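Putative NAD-dependent epimerase/dehydratase (Bacillus halodurans, PDB 3E8X) is of unknown function but binds NADP in a Rossmann-type fold and probably belongs to the NAD(P)-dependent epimerase/dehydratase group. Local coordinates at residues L25-N30 and V49-N54; V33-L38 and P59-R64; S39-K44 and V203-V208; V88-G93 and F126-S131. All blocks are in the same frame, centred on the assembly; numbering follows the deposited sequence.

How the interactions relate
All four contacts lie in one NAD(P)-binding Rossmann fold. Interactions 1 and 4, with centres about 12 Å apart, belong to the same, largely parallel sheet, where strands 23-27 and 87-90 are hydrogen-bonded neighbours. Interactions 2 and 3, also about 12 Å apart between centres, share helix 32-43, which meets segment 59-64 through one contact and helix 197-207 through the other. Along the chain the segments of interactions 1 and 2 alternate, and interaction 4 falls inside the long loop closed by interaction 3. Interactions 1, 2 and 4 each reach NADP, so the strand ends and the start of helix 32-43 together line the cofactor site.

Interaction 1. Residues L25-N30 and V49-N54; sequences LVVGAN and VAMVRN. With NAP (NADP nicotinamide-adenine-dinucleotide phosphate), chain B.
V26 and A50 pair within the first beta-alpha-beta unit of the Rossmann fold, where strand 23-27 runs parallel to strand 47-52. V26 N donates to V49 O (2.8 Å), and V26 O receives M51 N, so both polar groups of this buried valine are spent on the neighbouring strand. On the face of L25 and V49, the leucine CD1 touches CG1 of V49 at 3.8 Å; L25 turns its CG anti to the backbone N (chi1 -175°), which also sets CD1 near CB of selenomethionine M51. In the type II turn from V26 to A29 small residues suit: A29 CB presses on A50 CB of the neighbouring strand at 3.4 Å, tighter than usual. G28 adopts a positive phi, where a CB would collide with the preceding carbonyl. Its N-H and M51 O share a water, and A29 N adds a weak bond to M51 O. Both segments then reach the cofactor. N30 ND2 donates to NADP O1X (2.7 Å), and R53, in one of two conformers, gives NE to O2X (3.0 Å). Adenine N7A lies over one face of this guanidinium. An amide and an arginine thus grip the 2'-phosphate, the group that distinguishes NADP from NAD, consistent with a preference for the phosphorylated cofactor.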
# COMPACT_ATOMS: atom_id res chain seq x y z
N LEU A 25 7.75 22.54 -4.79
CA LEU A 25 7.33 21.63 -5.83
C LEU A 25 5.90 21.19 -5.56
O LEU A 25 5.61 20.59 -4.53
CB LEU A 25 8.20 20.40 -5.91
CG LEU A 25 7.93 19.41 -7.05
CD1 LEU A 25 8.25 20.08 -8.46
CD2 LEU A 25 8.79 18.15 -6.77
N VAL A 26 5.02 21.50 -6.52
CA VAL A 26 3.61 20.98 -6.49
C VAL A 26 3.50 19.76 -7.45
O VAL A 26 3.61 19.89 -8.67
CB VAL A 26 2.60 22.07 -6.80
CG1 VAL A 26 1.14 21.51 -6.62
CG2 VAL A 26 2.82 23.28 -5.85
N VAL A 27 3.46 18.59 -6.85
CA VAL A 27 3.30 17.31 -7.56
C VAL A 27 1.79 17.18 -7.82
O VAL A 27 0.97 17.35 -6.93
CB VAL A 27 3.87 16.14 -6.76
CG1 VAL A 27 3.66 14.78 -7.48
CG2 VAL A 27 5.35 16.39 -6.43
N GLY A 28 1.42 16.96 -9.06
CA GLY A 28 0.00 16.95 -9.40
C GLY A 28 -0.50 18.35 -9.72
O GLY A 28 -1.69 18.62 -9.52
N ALA A 29 0.37 19.19 -10.29
CA ALA A 29 0.15 20.64 -10.38
C ALA A 29 -0.99 21.07 -11.37
O ALA A 29 -1.50 22.22 -11.29
CB ALA A 29 1.48 21.42 -10.66
N ASN A 30 -1.36 20.17 -12.27
CA ASN A 30 -2.47 20.42 -13.19
C ASN A 30 -3.86 20.05 -12.65
O ASN A 30 -4.87 20.30 -13.33
CB ASN A 30 -2.25 19.72 -14.54
CG ASN A 30 -3.06 20.37 -15.68
OD1 ASN A 30 -3.11 21.60 -15.81
ND2 ASN A 30 -3.70 19.53 -16.50
N VAL A 49 6.69 25.61 -8.10
CA VAL A 49 7.27 24.87 -9.20
C VAL A 49 6.24 23.83 -9.53
O VAL A 49 5.95 22.96 -8.73
CB VAL A 49 8.67 24.26 -8.84
CG1 VAL A 49 9.22 23.40 -10.02
CG2 VAL A 49 9.69 25.38 -8.40
N ALA A 50 5.65 23.93 -10.73
CA ALA A 50 4.60 23.01 -11.14
C ALA A 50 5.20 21.81 -11.85
O ALA A 50 5.94 21.97 -12.84
CB ALA A 50 3.59 23.73 -12.06
N MSE A 51 4.89 20.62 -11.35
CA MSE A 51 5.25 19.38 -12.05
C MSE A 51 4.06 18.90 -12.89
O MSE A 51 2.94 18.69 -12.39
CB MSE A 51 5.72 18.27 -11.09
CG MSE A 51 6.03 16.90 -11.73
SE MSE A 51 6.71 15.68 -10.38
CE MSE A 51 6.14 13.83 -10.93
N VAL A 52 4.35 18.71 -14.17
CA VAL A 52 3.36 18.33 -15.19
C VAL A 52 3.89 17.17 -16.04
O VAL A 52 5.07 17.06 -16.26
CB VAL A 52 3.00 19.55 -16.11
CG1 VAL A 52 2.39 20.59 -15.27
CG2 VAL A 52 4.23 20.13 -16.81
N ARG A 53 2.96 16.34 -16.51
CA ARG A 53 3.24 15.21 -17.39
C ARG A 53 3.62 15.67 -18.80
O ARG A 53 4.46 15.05 -19.46
CB ARG A 53 2.01 14.31 -17.51
CG ARG A 53 1.76 13.40 -16.33
CD ARG A 53 0.71 12.32 -16.66
NE ARG A 53 -0.67 12.69 -16.30
CZ ARG A 53 -1.66 11.80 -16.18
NH1 ARG A 53 -2.88 12.20 -15.85
NH2 ARG A 53 -1.45 10.50 -16.37
N ASN A 54 2.96 16.72 -19.29
CA ASN A 54 3.37 17.27 -20.61
C ASN A 54 3.57 18.76 -20.63
O ASN A 54 2.86 19.49 -19.95
CB ASN A 54 2.54 16.76 -21.80
CG ASN A 54 1.10 17.26 -21.81
OD1 ASN A 54 0.58 17.74 -22.84
ND2 ASN A 54 0.43 17.08 -20.69
PA NAP B . -7.43 16.26 -9.68
O1A NAP B . -7.79 14.87 -10.22
O2A NAP B . -8.07 17.49 -10.28
O5B NAP B . -5.81 16.34 -9.69
C5B NAP B . -4.96 15.21 -9.91
C4B NAP B . -3.72 15.55 -10.74
O4B NAP B . -2.85 14.40 -10.67
C3B NAP B . -3.97 15.83 -12.24
O3B NAP B . -3.51 17.12 -12.68
C2B NAP B . -3.16 14.76 -12.97
O2B NAP B . -2.51 15.17 -14.20
C1B NAP B . -2.12 14.39 -11.90
N9A NAP B . -1.48 13.10 -12.24
C8A NAP B . -2.11 11.95 -12.56
N7A NAP B . -1.19 11.02 -12.86
C5A NAP B . 0.03 11.59 -12.72
C6A NAP B . 1.34 11.15 -12.88
N6A NAP B . 1.58 9.87 -13.25
N1A NAP B . 2.38 11.99 -12.70
C2A NAP B . 2.15 13.25 -12.34
N3A NAP B . 0.90 13.72 -12.17
C4A NAP B . -0.18 12.91 -12.35
O3 NAP B . -7.79 16.25 -8.08
PN NAP B . -8.20 17.51 -7.13
O1N NAP B . -9.70 17.64 -7.22
O2N NAP B . -7.18 18.59 -7.39
O5D NAP B . -8.05 16.95 -5.63
C5D NAP B . -6.77 16.83 -5.02
C4D NAP B . -6.76 15.53 -4.23
O4D NAP B . -7.72 15.55 -3.18
C3D NAP B . -7.12 14.34 -5.11
O3D NAP B . -5.93 13.88 -5.78
C2D NAP B . -7.80 13.36 -4.14
O2D NAP B . -6.99 12.27 -3.79
C1D NAP B . -8.11 14.19 -2.87
N1N NAP B . -9.52 14.14 -2.37
C2N NAP B . -10.59 14.23 -3.20
C3N NAP B . -11.90 14.19 -2.67
C7N NAP B . -13.13 14.32 -3.54
O7N NAP B . -14.21 14.62 -3.01
N7N NAP B . -13.00 14.16 -4.87
C4N NAP B . -12.08 14.07 -1.29
C5N NAP B . -10.96 14.00 -0.47
C6N NAP B . -9.70 14.04 -1.04
P2B NAP B . -3.28 15.54 -15.60
O1X NAP B . -3.62 17.00 -15.51
O2X NAP B . -2.23 15.25 -16.67
O3X NAP B . -4.51 14.65 -15.57
O HOH W 1 2.44 15.98 -11.25

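Interaction 2. Residues V33-L38 and P59-R64. With NAP (NADP nicotinamide-adenine-dinucleotide phosphate), chain B.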
# COMPACT_ATOMS: atom_id res chain seq x y z
N VAL A 33 -7.33 21.33 -7.15
CA VAL A 33 -6.71 21.92 -5.96
C VAL A 33 -5.34 22.57 -6.25
O VAL A 33 -5.11 23.73 -5.89
CB VAL A 33 -6.58 20.91 -4.80
CG1 VAL A 33 -5.81 21.55 -3.59
CG2 VAL A 33 -7.94 20.43 -4.34
N ALA A 34 -4.47 21.85 -6.95
CA ALA A 34 -3.11 22.29 -7.24
C ALA A 34 -3.06 23.58 -8.01
O ALA A 34 -2.20 24.45 -7.75
CB ALA A 34 -2.36 21.23 -7.99
N ARG A 35 -3.96 23.71 -8.98
CA ARG A 35 -4.03 24.92 -9.73
C ARG A 35 -4.29 26.13 -8.84
O ARG A 35 -3.56 27.13 -8.98
CB ARG A 35 -5.12 24.82 -10.78
CG ARG A 35 -4.66 24.06 -12.02
CD ARG A 35 -5.79 24.02 -13.02
NE ARG A 35 -5.37 23.40 -14.27
CZ ARG A 35 -6.12 23.40 -15.36
NH1 ARG A 35 -7.34 23.98 -15.34
NH2 ARG A 35 -5.67 22.85 -16.48
N TYR A 36 -5.34 26.09 -8.00
CA TYR A 36 -5.53 27.14 -6.99
C TYR A 36 -4.33 27.33 -6.08
O TYR A 36 -3.93 28.48 -5.77
CB TYR A 36 -6.80 26.92 -6.18
CG TYR A 36 -8.04 26.80 -7.01
CD1 TYR A 36 -8.16 27.51 -8.21
CD2 TYR A 36 -9.09 25.99 -6.61
CE1 TYR A 36 -9.27 27.39 -9.03
CE2 TYR A 36 -10.23 25.89 -7.39
CZ TYR A 36 -10.32 26.61 -8.61
OH TYR A 36 -11.43 26.54 -9.43
N LEU A 37 -3.75 26.21 -5.62
CA LEU A 37 -2.55 26.25 -4.81
C LEU A 37 -1.37 27.04 -5.44
O LEU A 37 -0.65 27.73 -4.72
CB LEU A 37 -2.09 24.83 -4.46
CG LEU A 37 -0.94 24.66 -3.46
CD1 LEU A 37 -1.21 25.40 -2.11
CD2 LEU A 37 -0.60 23.18 -3.29
N LEU A 38 -1.18 26.97 -6.75
CA LEU A 38 -0.09 27.75 -7.36
C LEU A 38 -0.23 29.25 -7.05
O LEU A 38 0.72 29.92 -6.66
CB LEU A 38 -0.05 27.54 -8.89
CG LEU A 38 0.26 26.10 -9.36
CD1 LEU A 38 0.03 25.90 -10.83
CD2 LEU A 38 1.70 25.65 -8.93
N PRO A 59 2.47 26.66 -19.94
CA PRO A 59 2.11 28.07 -20.11
C PRO A 59 0.92 28.54 -19.26
O PRO A 59 1.03 29.61 -18.65
CB PRO A 59 1.84 28.19 -21.61
CG PRO A 59 2.69 27.10 -22.21
CD PRO A 59 2.64 25.99 -21.23
N GLU A 60 -0.16 27.77 -19.17
CA GLU A 60 -1.31 28.20 -18.36
C GLU A 60 -1.05 28.11 -16.86
O GLU A 60 -1.61 28.88 -16.07
CB GLU A 60 -2.60 27.48 -18.75
CG GLU A 60 -3.15 27.96 -20.10
CD GLU A 60 -4.56 27.46 -20.40
OE1 GLU A 60 -5.28 26.96 -19.50
OE2 GLU A 60 -4.95 27.61 -21.54
N LEU A 61 -0.21 27.15 -16.45
CA LEU A 61 0.14 27.06 -15.02
C LEU A 61 1.05 28.21 -14.60
O LEU A 61 0.92 28.73 -13.49
CB LEU A 61 0.72 25.71 -14.67
CG LEU A 61 -0.28 24.55 -14.89
CD1 LEU A 61 0.43 23.36 -14.55
CD2 LEU A 61 -1.63 24.73 -14.12
N ARG A 62 1.92 28.66 -15.48
CA ARG A 62 2.64 29.92 -15.26
C ARG A 62 1.67 31.12 -15.09
O ARG A 62 1.89 31.94 -14.21
CB ARG A 62 3.61 30.22 -16.41
CG ARG A 62 4.75 29.30 -16.55
CD ARG A 62 5.74 29.77 -17.62
NE ARG A 62 6.82 28.78 -17.83
CZ ARG A 62 7.95 28.72 -17.11
NH1 ARG A 62 8.20 29.59 -16.13
NH2 ARG A 62 8.84 27.79 -17.37
N GLU A 63 0.62 31.22 -15.92
CA GLU A 63 -0.42 32.26 -15.79
C GLU A 63 -1.13 32.17 -14.43
O GLU A 63 -1.46 33.17 -13.81
CB GLU A 63 -1.48 32.11 -16.89
CG GLU A 63 -1.02 32.48 -18.28
CD GLU A 63 -2.10 32.36 -19.29
OE1 GLU A 63 -3.19 31.87 -18.95
OE2 GLU A 63 -1.88 32.75 -20.45
N ARG A 64 -1.35 30.96 -13.96
CA ARG A 64 -2.00 30.71 -12.65
C ARG A 64 -1.10 30.88 -11.42
O ARG A 64 -1.55 30.77 -10.27
CB ARG A 64 -2.56 29.30 -12.67
CG ARG A 64 -3.59 29.12 -13.77
CD ARG A 64 -4.39 27.87 -13.48
NE ARG A 64 -5.49 27.70 -14.40
CZ ARG A 64 -6.69 28.23 -14.25
NH1 ARG A 64 -6.97 29.00 -13.20
NH2 ARG A 64 -7.61 28.00 -15.16
PA NAP B . -7.43 16.26 -9.68
O1A NAP B . -7.79 14.87 -10.22
O2A NAP B . -8.07 17.49 -10.28
O5B NAP B . -5.81 16.34 -9.69
C5B NAP B . -4.96 15.21 -9.91
C4B NAP B . -3.72 15.55 -10.74
O4B NAP B . -2.85 14.40 -10.67
C3B NAP B . -3.97 15.83 -12.24
O3B NAP B . -3.51 17.12 -12.68
C2B NAP B . -3.16 14.76 -12.97
O2B NAP B . -2.51 15.17 -14.20
C1B NAP B . -2.12 14.39 -11.90
N9A NAP B . -1.48 13.10 -12.24
C8A NAP B . -2.11 11.95 -12.56
N7A NAP B . -1.19 11.02 -12.86
C5A NAP B . 0.03 11.59 -12.72
C6A NAP B . 1.34 11.15 -12.88
N6A NAP B . 1.58 9.87 -13.25
N1A NAP B . 2.38 11.99 -12.70
C2A NAP B . 2.15 13.25 -12.34
N3A NAP B . 0.90 13.72 -12.17
C4A NAP B . -0.18 12.91 -12.35
O3 NAP B . -7.79 16.25 -8.08
PN NAP B . -8.20 17.51 -7.13
O1N NAP B . -9.70 17.64 -7.22
O2N NAP B . -7.18 18.59 -7.39
O5D NAP B . -8.05 16.95 -5.63
C5D NAP B . -6.77 16.83 -5.02
C4D NAP B . -6.76 15.53 -4.23
O4D NAP B . -7.72 15.55 -3.18
C3D NAP B . -7.12 14.34 -5.11
O3D NAP B . -5.93 13.88 -5.78
C2D NAP B . -7.80 13.36 -4.14
O2D NAP B . -6.99 12.27 -3.79
C1D NAP B . -8.11 14.19 -2.87
N1N NAP B . -9.52 14.14 -2.37
C2N NAP B . -10.59 14.23 -3.20
C3N NAP B . -11.90 14.19 -2.67
C7N NAP B . -13.13 14.32 -3.54
O7N NAP B . -14.21 14.62 -3.01
N7N NAP B . -13.00 14.16 -4.87
C4N NAP B . -12.08 14.07 -1.29
C5N NAP B . -10.96 14.00 -0.47
C6N NAP B . -9.70 14.04 -1.04
P2B NAP B . -3.28 15.54 -15.60
O1X NAP B . -3.62 17.00 -15.51
O2X NAP B . -2.23 15.25 -16.67
O3X NAP B . -4.51 14.65 -15.57
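R35 lays its aliphatic part over L61, CG meeting CD2 of the leucine at 3.7 Å, and the two side chains cross at about a right angle. On the buried side L38 CD1 reaches the same L61 CD2 at 3.9 Å, so this one methyl touches both residues. R64 crosses R35 obliquely, its NE 3.9 Å from R35 CD, yet the two guanidinium planes are only 15° apart. Their ends, R35 NH1 and R64 NH2, approach to 4.0 Å, a like-charge pairing that E60, with OE1 5.1 Å from R35 NH2, would probably ease. The extended chain of R35 carries its NH2 to N30, where it hydrogen-bonds to OD1 and steadies the amide whose other end holds the cofactor phosphate. With an alanine in place of R35, N30 OD1 would probably lose this partner, leaving the amide less firmly fixed and one side of L61 uncovered. Farther out, L38 and L61 both rest on A50 of the sheet, long apolar chains suited to filling the seam between helix and strand. At the start of its segment V33 N donates to NADP O2N (2.8 Å), the pyrophosphate-binding helix N-terminus characteristic of Rossmann folds.

Interaction 3. Residues S39-K44 and V203-V208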
# COMPACT_ATOMS: atom_id res chain seq x y z
N SER A 39 -1.44 29.75 -7.20
CA SER A 39 -1.74 31.14 -6.90
C SER A 39 -1.63 31.47 -5.41
O SER A 39 -1.08 32.48 -5.04
CB SER A 39 -3.14 31.47 -7.43
OG SER A 39 -3.48 32.81 -7.14
N GLU A 40 -2.13 30.59 -4.56
CA GLU A 40 -2.04 30.83 -3.13
C GLU A 40 -0.60 30.90 -2.65
O GLU A 40 -0.28 31.77 -1.86
CB GLU A 40 -2.83 29.79 -2.38
CG GLU A 40 -4.33 29.81 -2.71
CD GLU A 40 -5.04 31.11 -2.32
OE1 GLU A 40 -4.54 31.91 -1.49
OE2 GLU A 40 -6.15 31.31 -2.84
N LEU A 41 0.26 30.03 -3.16
CA LEU A 41 1.67 29.99 -2.78
C LEU A 41 2.39 31.25 -3.28
O LEU A 41 3.15 31.89 -2.55
CB LEU A 41 2.33 28.70 -3.32
CG LEU A 41 1.98 27.35 -2.71
CD1 LEU A 41 2.57 26.26 -3.60
CD2 LEU A 41 2.44 27.22 -1.26
N LYS A 42 2.13 31.62 -4.52
CA LYS A 42 2.70 32.81 -5.08
C LYS A 42 2.37 34.05 -4.22
O LYS A 42 3.24 34.88 -3.90
CB LYS A 42 2.16 33.01 -6.50
CG LYS A 42 2.44 34.36 -7.03
CD LYS A 42 2.09 34.52 -8.47
CE LYS A 42 2.58 35.87 -8.94
NZ LYS A 42 2.40 36.03 -10.38
N ASN A 43 1.12 34.15 -3.82
CA ASN A 43 0.72 35.36 -3.13
C ASN A 43 1.13 35.36 -1.65
O ASN A 43 1.06 36.38 -0.99
CB ASN A 43 -0.75 35.71 -3.42
CG ASN A 43 -0.96 36.16 -4.89
OD1 ASN A 43 -0.56 37.25 -5.29
ND2 ASN A 43 -1.56 35.29 -5.69
N LYS A 44 1.64 34.22 -1.18
CA LYS A 44 2.30 34.12 0.13
C LYS A 44 3.81 34.41 0.03
O LYS A 44 4.51 34.39 1.04
CB LYS A 44 2.11 32.71 0.67
CG LYS A 44 0.77 32.44 1.28
CD LYS A 44 0.63 33.21 2.51
CE LYS A 44 -0.52 32.76 3.34
NZ LYS A 44 -0.43 33.54 4.63
N VAL A 203 -5.61 26.61 2.85
CA VAL A 203 -5.10 25.93 4.01
C VAL A 203 -3.65 25.45 3.82
O VAL A 203 -2.80 25.72 4.65
CB VAL A 203 -6.00 24.74 4.41
CG1 VAL A 203 -5.33 23.92 5.54
CG2 VAL A 203 -7.40 25.23 4.84
N ILE A 204 -3.37 24.80 2.71
CA ILE A 204 -2.03 24.29 2.43
C ILE A 204 -1.04 25.41 2.39
O ILE A 204 -0.01 25.34 3.03
CB ILE A 204 -1.97 23.49 1.09
CG1 ILE A 204 -2.85 22.23 1.20
CG2 ILE A 204 -0.48 23.15 0.67
CD1 ILE A 204 -3.28 21.56 -0.14
N ALA A 205 -1.31 26.43 1.56
CA ALA A 205 -0.43 27.60 1.42
C ALA A 205 -0.20 28.31 2.78
O ALA A 205 0.89 28.79 3.08
CB ALA A 205 -0.99 28.58 0.37
N GLU A 206 -1.21 28.32 3.63
CA GLU A 206 -1.11 29.01 4.91
C GLU A 206 -0.07 28.33 5.80
O GLU A 206 0.65 29.00 6.55
CB GLU A 206 -2.47 29.06 5.62
CG GLU A 206 -2.50 29.93 6.86
CD GLU A 206 -2.32 31.43 6.58
OE1 GLU A 206 -2.48 31.88 5.43
OE2 GLU A 206 -2.08 32.15 7.55
N LEU A 207 0.01 27.00 5.71
CA LEU A 207 0.81 26.22 6.68
C LEU A 207 2.18 25.73 6.17
O LEU A 207 2.98 25.26 6.94
CB LEU A 207 -0.05 25.08 7.29
CG LEU A 207 -0.68 23.94 6.44
CD1 LEU A 207 0.39 23.04 5.87
CD2 LEU A 207 -1.59 23.15 7.38
N VAL A 208 2.49 25.95 4.90
CA VAL A 208 3.69 25.40 4.33
C VAL A 208 4.98 25.85 5.07
O VAL A 208 5.92 25.06 5.26
CB VAL A 208 3.74 25.56 2.78
CG1 VAL A 208 3.98 27.02 2.42
CG2 VAL A 208 4.81 24.63 2.18
O HOH W 2 1.38 31.48 6.71
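Apolar contacts centre on A205, whose CB meets E40 CB at 3.5 Å. A residue with so short a side chain suits this place, because it lets the helices approach until the CA atoms of L41 and A205 are 5.3 Å apart. L41 brings CD2 over the backbone of that alanine, 3.9 Å from A205 CA, and onto CG1 of V208, the two branched side chains crossing at about a right angle. Helices 32-43 and 197-207 thus pack side by side on one face of the Rossmann sheet, L41 resting on V26 and I204 on I127 and V129. The charged contact lies toward the more exposed side. K44 NZ forms a salt bridge to E206 OE1 (2.8 Å), arriving from above the carboxylate plane; CG passes A205 O, and the bend at chi2 (-68°) then turns the rest of the chain toward E206. A lysine in place of E206 would probably leave K44 NZ without its countercharge and set two positive ends facing each other. E40 turns its carboxylate to another mate, K202, in a salt bridge of its own. Among hydrogen bonds, a water donates to E206 O (2.6 Å) and is weakly held by K44 NZ. The chemistry is therefore a close apolar seam with the K44-E206 salt bridge at its more exposed margin.

Interaction 4. Residues V88-G93 and F126-S131; sequences VVFAAG and FIMVSS. With NAP (NADP nicotinamide-adenine-dinucleotide phosphate), chain B.
V88 and F126 begin a parallel pairing in the central Rossmann sheet, between strands 87-90 and 125-129 of another beta-alpha-beta unit. V88 O takes the N-H of I127 at 2.9 Å in a nearly straight bond, and V88 CG1 meets CE1 of the F126 ring at 4.0 Å. V89 turns to the other face of the sheet, where its CG2 rests against I127 CG1 (3.9 Å); helix 197-207 covers this pair through I204, and beta-branched residues fill the layer well. F90 is bonded at both backbone groups, its N to I127 O (2.8 Å) and its O to V129 N. With CG anti to the backbone N (chi1 -171°), the ring of F90 lies side by side with selenomethionine M128, pointing the same way; SE stands 5.0 Å from the ring centroid in an oblique Met-aromatic contact. F90 CB touches CZ of the F126 ring obliquely, and helix 100-121 covers both aromatics. A91 leaves the strand with CB against V129 CG2; two residues past that valine, S131 OG comes within 3.1 Å of C5N of the nicotinamide ring. A water lies within hydrogen-bonding reach of A92 O and V129 O, 2.7 Å from the latter. At G93 glycine fits because a CB would collide with O3D of the nicotinamide ribose, and G93 N donates to O4B of the adenosine ribose at 3.3 Å.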
# COMPACT_ATOMS: atom_id res chain seq x y z
N VAL A 88 7.84 20.08 -0.63
CA VAL A 88 7.06 19.32 -1.60
C VAL A 88 5.64 19.29 -1.14
O VAL A 88 5.39 19.05 0.01
CB VAL A 88 7.55 17.85 -1.76
CG1 VAL A 88 6.66 17.07 -2.76
CG2 VAL A 88 9.01 17.81 -2.24
N VAL A 89 4.70 19.52 -2.06
CA VAL A 89 3.26 19.27 -1.76
C VAL A 89 2.82 18.13 -2.70
O VAL A 89 2.92 18.25 -3.93
CB VAL A 89 2.40 20.54 -1.95
CG1 VAL A 89 0.89 20.24 -1.82
CG2 VAL A 89 2.91 21.63 -0.92
N PHE A 90 2.38 17.01 -2.11
CA PHE A 90 1.84 15.92 -2.92
C PHE A 90 0.32 16.14 -3.09
O PHE A 90 -0.49 15.89 -2.16
CB PHE A 90 2.15 14.55 -2.30
CG PHE A 90 1.81 13.39 -3.23
CD1 PHE A 90 2.70 12.98 -4.21
CD2 PHE A 90 0.56 12.80 -3.19
CE1 PHE A 90 2.38 11.93 -5.07
CE2 PHE A 90 0.24 11.76 -4.06
CZ PHE A 90 1.13 11.35 -5.00
N ALA A 91 -0.05 16.63 -4.28
CA ALA A 91 -1.42 16.91 -4.63
C ALA A 91 -1.89 16.08 -5.85
O ALA A 91 -2.85 16.45 -6.51
CB ALA A 91 -1.61 18.45 -4.89
N ALA A 92 -1.21 14.95 -6.12
CA ALA A 92 -1.51 14.11 -7.29
C ALA A 92 -2.54 13.05 -6.95
O ALA A 92 -2.76 12.68 -5.79
CB ALA A 92 -0.22 13.46 -7.82
N GLY A 93 -3.15 12.52 -7.98
CA GLY A 93 -4.18 11.51 -7.83
C GLY A 93 -4.57 11.01 -9.20
O GLY A 93 -4.55 11.77 -10.18
N PHE A 126 7.33 18.53 3.83
CA PHE A 126 6.45 17.73 3.01
C PHE A 126 4.99 17.90 3.46
O PHE A 126 4.64 17.62 4.63
CB PHE A 126 6.89 16.27 3.06
CG PHE A 126 6.32 15.41 1.95
CD1 PHE A 126 7.15 14.92 0.95
CD2 PHE A 126 4.98 15.04 1.94
CE1 PHE A 126 6.64 14.13 -0.06
CE2 PHE A 126 4.45 14.25 0.91
CZ PHE A 126 5.29 13.79 -0.08
N ILE A 127 4.14 18.36 2.55
CA ILE A 127 2.70 18.45 2.79
C ILE A 127 1.95 17.41 1.93
O ILE A 127 2.03 17.41 0.69
CB ILE A 127 2.15 19.88 2.47
CG1 ILE A 127 3.17 20.98 2.90
CG2 ILE A 127 0.68 20.07 3.02
CD1 ILE A 127 3.52 21.00 4.34
N MSE A 128 1.26 16.49 2.60
CA MSE A 128 0.41 15.52 1.98
C MSE A 128 -1.04 16.02 1.92
O MSE A 128 -1.62 16.44 2.92
CB MSE A 128 0.47 14.24 2.77
CG MSE A 128 -0.57 13.23 2.39
SE MSE A 128 -0.06 12.54 0.64
CE MSE A 128 1.41 11.39 1.06
N VAL A 129 -1.62 15.97 0.72
CA VAL A 129 -3.06 16.16 0.53
C VAL A 129 -3.67 14.78 0.51
O VAL A 129 -3.55 14.04 -0.44
CB VAL A 129 -3.39 16.95 -0.75
CG1 VAL A 129 -4.88 17.20 -0.88
CG2 VAL A 129 -2.60 18.26 -0.76
N SER A 130 -4.33 14.45 1.60
CA SER A 130 -4.93 13.18 1.82
C SER A 130 -6.46 13.32 1.74
O SER A 130 -6.98 13.97 0.83
CB SER A 130 -4.46 12.66 3.19
OG SER A 130 -4.91 11.37 3.42
N SER A 131 -7.17 12.63 2.62
CA SER A 131 -8.65 12.61 2.62
C SER A 131 -9.16 12.16 3.99
O SER A 131 -8.51 11.38 4.68
CB SER A 131 -9.15 11.64 1.53
OG SER A 131 -10.58 11.56 1.40
PA NAP B . -7.43 16.26 -9.68
O1A NAP B . -7.79 14.87 -10.22
O2A NAP B . -8.07 17.49 -10.28
O5B NAP B . -5.81 16.34 -9.69
C5B NAP B . -4.96 15.21 -9.91
C4B NAP B . -3.72 15.55 -10.74
O4B NAP B . -2.85 14.40 -10.67
C3B NAP B . -3.97 15.83 -12.24
O3B NAP B . -3.51 17.12 -12.68
C2B NAP B . -3.16 14.76 -12.97
O2B NAP B . -2.51 15.17 -14.20
C1B NAP B . -2.12 14.39 -11.90
N9A NAP B . -1.48 13.10 -12.24
C8A NAP B . -2.11 11.95 -12.56
N7A NAP B . -1.19 11.02 -12.86
C5A NAP B . 0.03 11.59 -12.72
C6A NAP B . 1.34 11.15 -12.88
N6A NAP B . 1.58 9.87 -13.25
N1A NAP B . 2.38 11.99 -12.70
C2A NAP B . 2.15 13.25 -12.34
N3A NAP B . 0.90 13.72 -12.17
C4A NAP B . -0.18 12.91 -12.35
O3 NAP B . -7.79 16.25 -8.08
PN NAP B . -8.20 17.51 -7.13
O1N NAP B . -9.70 17.64 -7.22
O2N NAP B . -7.18 18.59 -7.39
O5D NAP B . -8.05 16.95 -5.63
C5D NAP B . -6.77 16.83 -5.02
C4D NAP B . -6.76 15.53 -4.23
O4D NAP B . -7.72 15.55 -3.18
C3D NAP B . -7.12 14.34 -5.11
O3D NAP B . -5.93 13.88 -5.78
C2D NAP B . -7.80 13.36 -4.14
O2D NAP B . -6.99 12.27 -3.79
C1D NAP B . -8.11 14.19 -2.87
N1N NAP B . -9.52 14.14 -2.37
C2N NAP B . -10.59 14.23 -3.20
C3N NAP B . -11.90 14.19 -2.67
C7N NAP B . -13.13 14.32 -3.54
O7N NAP B . -14.21 14.62 -3.01
N7N NAP B . -13.00 14.16 -4.87
C4N NAP B . -12.08 14.07 -1.29
C5N NAP B . -10.96 14.00 -0.47
C6N NAP B . -9.70 14.04 -1.04
P2B NAP B . -3.28 15.54 -15.60
O1X NAP B . -3.62 17.00 -15.51
O2X NAP B . -2.23 15.25 -16.67
O3X NAP B . -4.51 14.65 -15.57
O HOH W 3 -3.06 13.84 -3.12